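Long-range contacts in kelch-like protein 7 (Homo sapiens, PDB 3II7), which acts as the substrate-specific adapter of a CUL3-RBX1 E3 ubiquitin ligase, its kelch domain, the part crystallised, probably recognising substrates: residues Val52-Val57 with Ala97-Gly102; Tyr34-Ile39 with Ser279-Phe284. One frame throughout, in Å; residues are numbered along the deposited sequence. Where two conformers were deposited one is given.

Both interactions join neighbouring blades of the six-bladed kelch beta-propeller, at different depths. Interaction 1 (52-57 with 97-102) sets side by side the first strands of successive blades, its centre about 12 Å from that of the chain. Interaction 2 (34-39 with 279-284) lies about 19 Å out, where an outer strand of kelch 1 meets the kelch 6 connection leading back to the same sheet. Each is partly buried. The first has no hydrogen bond; small alanines and a glycine let valine and tryptophan lie close to the backbone. The second gathers larger aromatic groups and adds a weak hydrogen bond from an indole N-H. Along the chain, interaction 1 is nested within interaction 2's span.

Interaction 1. Residues Val52-Val57 with Ala97-Gly102; sequences VFWDNV and ACAAEG
Trp54 reaches from the end of its strand across to Ala99 of the neighbouring strand and to Gly102 in the following turn. CG stands anti to the backbone N (chi1 -179°), which carries the indole over to the other segment. From the root, Trp54 CB lies 4.0 Å from the methyl CB of Ala99, and CE3 keeps to the same methyl. Farther out, CH2 comes near Glu101 N, while Trp54 CZ2 approaches Gly102 N to 3.3 Å. That nitrogen sits over one face of the indole, displaced toward the rim, and Trp54 NE1 lies 3.5 Å from Gly102 CA. Glycine suits this spot because its positive phi (85°) is easily adopted without a side chain. Deeper in, in one of its two conformers, Val52 places CG2 3.5 Å from Ala99 CB, and Val52 CG1 meets Ala97 CB at 4.1 Å. The short alanine side chains let valine and tryptophan approach the opposing backbone. The two strands run nearly parallel, at 16°, yet share no hydrogen bonds: they belong to separate four-stranded propeller blades. Each edges its sheet, 50-54 paired antiparallel with 57-61 through a type I' turn and 96-100 with 103-107, whose Ile104 touches Val52, Trp54 and Ala99.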
loop_
_atom_site.group_PDB
_atom_site.type_symbol
_atom_site.label_atom_id
_atom_site.label_comp_id
_atom_site.label_asym_id
_atom_site.label_seq_id
_atom_site.Cartn_x
_atom_site.Cartn_y
_atom_site.Cartn_z
ATOM N N VAL A 52 -5.719 0.486 5.457
ATOM C CA VAL A 52 -5.781 -0.956 5.543
ATOM C C VAL A 52 -7.233 -1.351 5.774
ATOM O O VAL A 52 -7.973 -0.625 6.425
ATOM C CB VAL A 52 -4.838 -1.494 6.697
ATOM C CG1 VAL A 52 -5.013 -0.641 7.974
ATOM C CG2 VAL A 52 -5.073 -2.966 6.988
ATOM N N PHE A 53 -7.624 -2.488 5.214
ATOM C CA PHE A 53 -8.970 -2.996 5.385
ATOM C C PHE A 53 -8.989 -4.220 6.280
ATOM O O PHE A 53 -8.172 -5.135 6.098
ATOM C CB PHE A 53 -9.567 -3.350 4.042
ATOM C CG PHE A 53 -10.926 -3.921 4.128
ATOM C CD1 PHE A 53 -12.029 -3.090 4.330
ATOM C CD2 PHE A 53 -11.137 -5.287 4.002
ATOM C CE1 PHE A 53 -13.315 -3.637 4.382
ATOM C CE2 PHE A 53 -12.419 -5.828 4.082
ATOM C CZ PHE A 53 -13.492 -5.016 4.260
ATOM N N TRP A 54 -9.921 -4.246 7.239
ATOM C CA TRP A 54 -10.182 -5.453 8.036
ATOM C C TRP A 54 -11.642 -5.485 8.478
ATOM O O TRP A 54 -12.130 -4.510 9.021
ATOM C CB TRP A 54 -9.283 -5.553 9.274
ATOM C CG TRP A 54 -9.547 -6.790 10.030
ATOM C CD1 TRP A 54 -10.274 -6.907 11.179
ATOM C CD2 TRP A 54 -9.193 -8.120 9.645
ATOM N NE1 TRP A 54 -10.373 -8.219 11.545
ATOM C CE2 TRP A 54 -9.707 -8.989 10.626
ATOM C CE3 TRP A 54 -8.467 -8.660 8.572
ATOM C CZ2 TRP A 54 -9.529 -10.373 10.566
ATOM C CZ3 TRP A 54 -8.280 -10.038 8.519
ATOM C CH2 TRP A 54 -8.811 -10.876 9.511
ATOM N N ASP A 55 -12.310 -6.624 8.246
ATOM C CA ASP A 55 -13.662 -6.893 8.791
ATOM C C ASP A 55 -14.607 -5.686 8.670
ATOM O O ASP A 55 -15.087 -5.112 9.657
ATOM C CB ASP A 55 -13.544 -7.363 10.235
ATOM C CG ASP A 55 -14.853 -7.847 10.817
ATOM O OD1 ASP A 55 -15.720 -8.371 10.078
ATOM O OD2 ASP A 55 -14.998 -7.696 12.038
ATOM N N ASN A 56 -14.852 -5.328 7.421
ATOM C CA ASN A 56 -15.791 -4.275 7.022
ATOM C C ASN A 56 -15.366 -2.826 7.287
ATOM O O ASN A 56 -16.169 -1.905 7.039
ATOM C CB ASN A 56 -17.176 -4.522 7.611
ATOM C CG ASN A 56 -17.806 -5.806 7.094
ATOM O OD1 ASN A 56 -17.582 -6.199 5.939
ATOM N ND2 ASN A 56 -18.624 -6.436 7.920
ATOM N N VAL A 57 -14.127 -2.627 7.734
ATOM C CA VAL A 57 -13.625 -1.294 8.077
ATOM C C VAL A 57 -12.330 -0.960 7.336
ATOM O O VAL A 57 -11.358 -1.759 7.358
ATOM C CB VAL A 57 -13.397 -1.166 9.601
ATOM C CG1 VAL A 57 -12.921 0.271 9.964
ATOM C CG2 VAL A 57 -14.681 -1.506 10.366
ATOM N N ALA A 97 1.046 -0.123 6.066
ATOM C CA ALA A 97 0.095 -0.824 6.921
ATOM C C ALA A 97 -0.512 -2.015 6.236
ATOM O O ALA A 97 -0.698 -2.005 5.003
ATOM C CB ALA A 97 -1.017 0.145 7.421
ATOM N N CYS A 98 -0.874 -3.028 7.031
ATOM C CA CYS A 98 -1.607 -4.175 6.559
ATOM C C CYS A 98 -2.350 -4.811 7.734
ATOM O O CYS A 98 -2.156 -4.401 8.873
ATOM C CB CYS A 98 -0.703 -5.157 5.810
ATOM S SG CYS A 98 0.373 -6.103 6.856
ATOM N N ALA A 99 -3.195 -5.811 7.465
ATOM C CA ALA A 99 -3.937 -6.475 8.532
ATOM C C ALA A 99 -3.708 -7.964 8.491
ATOM O O ALA A 99 -3.619 -8.571 7.403
ATOM C CB ALA A 99 -5.422 -6.193 8.383
ATOM N N ALA A 100 -3.604 -8.558 9.673
ATOM C CA ALA A 100 -3.525 -10.004 9.804
ATOM C C ALA A 100 -4.236 -10.439 11.075
ATOM O O ALA A 100 -3.895 -9.955 12.168
ATOM C CB ALA A 100 -2.044 -10.470 9.831
ATOM N N GLU A 101 -5.212 -11.337 10.922
ATOM C CA GLU A 101 -5.902 -11.988 12.068
ATOM C C GLU A 101 -6.395 -10.992 13.145
ATOM O O GLU A 101 -6.150 -11.170 14.341
ATOM C CB GLU A 101 -5.005 -13.069 12.672
ATOM C CG GLU A 101 -4.536 -14.106 11.612
ATOM C CD GLU A 101 -3.808 -15.320 12.204
ATOM O OE1 GLU A 101 -4.196 -15.768 13.304
ATOM O OE2 GLU A 101 -2.854 -15.829 11.554
ATOM N N GLY A 102 -7.059 -9.934 12.697
ATOM C CA GLY A 102 -7.701 -8.970 13.613
ATOM C C GLY A 102 -6.808 -7.869 14.142
ATOM O O GLY A 102 -7.276 -6.991 14.885
#

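Interaction 2. Residues Tyr34-Ile39 with Ser279-Phe284; sequences YSWTDI and SKVRAF. With EDO (1,2-ethanediol), chain Y; EDO (1,2-ethanediol), chain B.
The seam between the first and last kelch repeats is bridged here by Trp36, which meets Val281, Arg282 and Phe284. Its indole NE1 gives a weak hydrogen bond to the backbone Arg282 O, 3.2 Å long and bent to 131°, and lies 3.8 Å from Val281 CG1. The six-membered part of the indole extends to Phe284, with CZ3 3.9 Å from CD1 of that ring. Their planes are inclined by 28° but slid apart, so the rings barely overlap and meet through their neighbouring carbons. Phe284 swings its ring to the side opposite its own N (chi1 -159°), toward the outer carbons of the indole, where the two side chains cross at a slant, and Leu17 of strand 13-18 touches both. Ring closure of the propeller explains this meeting: strand 35-38 is the outermost strand of a blade whose innermost strand, 290-295, comes from the C-terminal end of the chain, and 279-284 belongs to the connection leading to it. Replacing Trp36 by alanine would probably leave Arg282 O without its indole donor and open a gap beside Phe284 and Val281. Tyr34 crosses Val281 at about a right angle, its CD1 3.8 Å from CG2; a branched valine suits this place because its two methyls serve two aromatic neighbours. The tyrosine ring leads away from the valine, and its hydroxyl hydrogen-bonds Glu267. A 1,2-ethanediol, probably from the crystallisation liquor, accepts a hydrogen bond at O1 from Arg282 N (3.2 Å), and the same oxygen lies in plane at the indole edge, 3.5 Å from Trp36 CD1.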
loop_
_atom_site.group_PDB
_atom_site.type_symbol
_atom_site.label_atom_id
_atom_site.label_comp_id
_atom_site.label_asym_id
_atom_site.label_seq_id
_atom_site.Cartn_x
_atom_site.Cartn_y
_atom_site.Cartn_z
ATOM N N TYR A 34 -16.142 -2.389 -14.265
ATOM C CA TYR A 34 -15.278 -1.227 -14.509
ATOM C C TYR A 34 -15.862 0.123 -14.097
ATOM O O TYR A 34 -15.431 1.158 -14.590
ATOM C CB TYR A 34 -14.815 -1.202 -15.952
ATOM C CG TYR A 34 -13.918 -2.330 -16.268
ATOM C CD1 TYR A 34 -12.564 -2.237 -15.987
ATOM C CD2 TYR A 34 -14.380 -3.487 -16.861
ATOM C CE1 TYR A 34 -11.694 -3.275 -16.271
ATOM C CE2 TYR A 34 -13.514 -4.537 -17.151
ATOM C CZ TYR A 34 -12.170 -4.412 -16.845
ATOM O OH TYR A 34 -11.288 -5.411 -17.112
ATOM N N SER A 35 -16.803 0.108 -13.168
ATOM C CA SER A 35 -17.449 1.332 -12.733
ATOM C C SER A 35 -16.692 2.004 -11.581
ATOM O O SER A 35 -15.979 1.353 -10.806
ATOM C CB SER A 35 -18.881 1.048 -12.308
ATOM O OG SER A 35 -18.915 0.330 -11.092
ATOM N N TRP A 36 -16.870 3.318 -11.502
ATOM C CA TRP A 36 -16.403 4.139 -10.388
ATOM C C TRP A 36 -17.633 4.656 -9.654
ATOM O O TRP A 36 -18.587 5.193 -10.299
ATOM C CB TRP A 36 -15.599 5.324 -10.902
ATOM C CG TRP A 36 -14.245 5.010 -11.489
ATOM C CD1 TRP A 36 -13.909 4.948 -12.845
ATOM C CD2 TRP A 36 -13.048 4.788 -10.781
ATOM N NE1 TRP A 36 -12.575 4.701 -12.981
ATOM C CE2 TRP A 36 -12.016 4.592 -11.738
ATOM C CE3 TRP A 36 -12.720 4.755 -9.420
ATOM C CZ2 TRP A 36 -10.712 4.345 -11.368
ATOM C CZ3 TRP A 36 -11.421 4.500 -9.061
ATOM C CH2 TRP A 36 -10.427 4.306 -10.032
ATOM N N THR A 37 -17.644 4.511 -8.324
ATOM C CA THR A 37 -18.746 4.998 -7.508
ATOM C C THR A 37 -18.255 5.828 -6.346
ATOM O O THR A 37 -17.351 5.423 -5.637
ATOM C CB THR A 37 -19.577 3.821 -6.943
ATOM O OG1 THR A 37 -19.999 2.979 -8.020
ATOM C CG2 THR A 37 -20.800 4.343 -6.182
ATOM N N ASP A 38 -18.874 6.982 -6.140
ATOM C CA ASP A 38 -18.489 7.893 -5.048
ATOM C C ASP A 38 -18.661 7.326 -3.623
ATOM O O ASP A 38 -19.636 6.648 -3.323
ATOM C CB ASP A 38 -19.268 9.203 -5.154
ATOM C CG ASP A 38 -18.907 10.025 -6.390
ATOM O OD1 ASP A 38 -17.892 9.752 -7.067
ATOM O OD2 ASP A 38 -19.669 10.974 -6.666
ATOM N N ILE A 39 -17.669 7.609 -2.773
ATOM C CA ILE A 39 -17.728 7.402 -1.326
ATOM C C ILE A 39 -17.693 8.780 -0.682
ATOM O O ILE A 39 -16.738 9.535 -0.890
ATOM C CB ILE A 39 -16.499 6.613 -0.822
ATOM C CG1 ILE A 39 -16.409 5.235 -1.491
ATOM C CG2 ILE A 39 -16.531 6.450 0.697
ATOM C CD1 ILE A 39 -15.072 4.521 -1.255
ATOM N N SER A 279 -8.212 1.572 -22.508
ATOM C CA SER A 279 -8.512 2.893 -23.088
ATOM C C SER A 279 -9.911 3.438 -22.748
ATOM O O SER A 279 -10.181 4.614 -22.979
ATOM C CB SER A 279 -8.315 2.851 -24.608
ATOM O OG SER A 279 -9.304 2.039 -25.219
ATOM N N LYS A 280 -10.787 2.583 -22.209
ATOM C CA LYS A 280 -12.167 2.977 -21.867
ATOM C C LYS A 280 -12.348 3.367 -20.418
ATOM O O LYS A 280 -13.417 3.824 -20.033
ATOM C CB LYS A 280 -13.141 1.832 -22.186
ATOM C CG LYS A 280 -13.073 1.290 -23.617
ATOM C CD LYS A 280 -13.356 2.355 -24.632
ATOM C CE LYS A 280 -13.444 1.773 -26.045
ATOM N NZ LYS A 280 -13.389 2.860 -27.055
ATOM N N VAL A 281 -11.314 3.182 -19.602
ATOM C CA VAL A 281 -11.421 3.429 -18.173
ATOM C C VAL A 281 -10.292 4.379 -17.716
ATOM O O VAL A 281 -9.120 4.003 -17.661
ATOM C CB VAL A 281 -11.348 2.132 -17.372
ATOM C CG1 VAL A 281 -11.580 2.418 -15.894
ATOM C CG2 VAL A 281 -12.382 1.113 -17.864
ATOM N N ARG A 282 -10.688 5.590 -17.346
ATOM C CA ARG A 282 -9.741 6.574 -16.844
ATOM C C ARG A 282 -9.224 6.196 -15.471
ATOM O O ARG A 282 -9.953 5.650 -14.638
ATOM C CB ARG A 282 -10.377 7.974 -16.791
ATOM C CG ARG A 282 -10.508 8.640 -18.158
ATOM C CD ARG A 282 -9.944 10.051 -18.105
ATOM N NE ARG A 282 -10.458 10.909 -19.179
ATOM C CZ ARG A 282 -10.452 12.245 -19.160
ATOM N NH1 ARG A 282 -9.962 12.921 -18.118
ATOM N NH2 ARG A 282 -10.952 12.918 -20.193
ATOM N N ALA A 283 -7.962 6.521 -15.250
ATOM C CA ALA A 283 -7.312 6.353 -13.960
ATOM C C ALA A 283 -7.774 7.457 -13.020
ATOM O O ALA A 283 -8.276 8.538 -13.461
ATOM C CB ALA A 283 -5.782 6.350 -14.127
ATOM N N PHE A 284 -7.613 7.197 -11.725
ATOM C CA PHE A 284 -8.013 8.107 -10.673
ATOM C C PHE A 284 -7.085 9.333 -10.744
ATOM O O PHE A 284 -5.866 9.185 -10.897
ATOM C CB PHE A 284 -7.889 7.417 -9.307
ATOM C CG PHE A 284 -8.713 8.052 -8.243
ATOM C CD1 PHE A 284 -10.076 8.054 -8.359
ATOM C CD2 PHE A 284 -8.137 8.609 -7.118
ATOM C CE1 PHE A 284 -10.864 8.633 -7.411
ATOM C CE2 PHE A 284 -8.935 9.183 -6.148
ATOM C CZ PHE A 284 -10.297 9.190 -6.300
HETATM C C1 EDO Y . -14.208 6.697 -16.719
HETATM O O1 EDO Y . -13.704 5.444 -16.283
HETATM C C2 EDO Y . -14.362 7.581 -15.500
HETATM O O2 EDO Y . -15.098 8.754 -15.836
HETATM C C1 EDO B . -15.192 12.237 -1.304
HETATM O O1 EDO B . -15.783 11.565 -2.444
HETATM C C2 EDO B . -15.929 13.529 -0.975
HETATM O O2 EDO B . -17.096 13.320 -0.172
#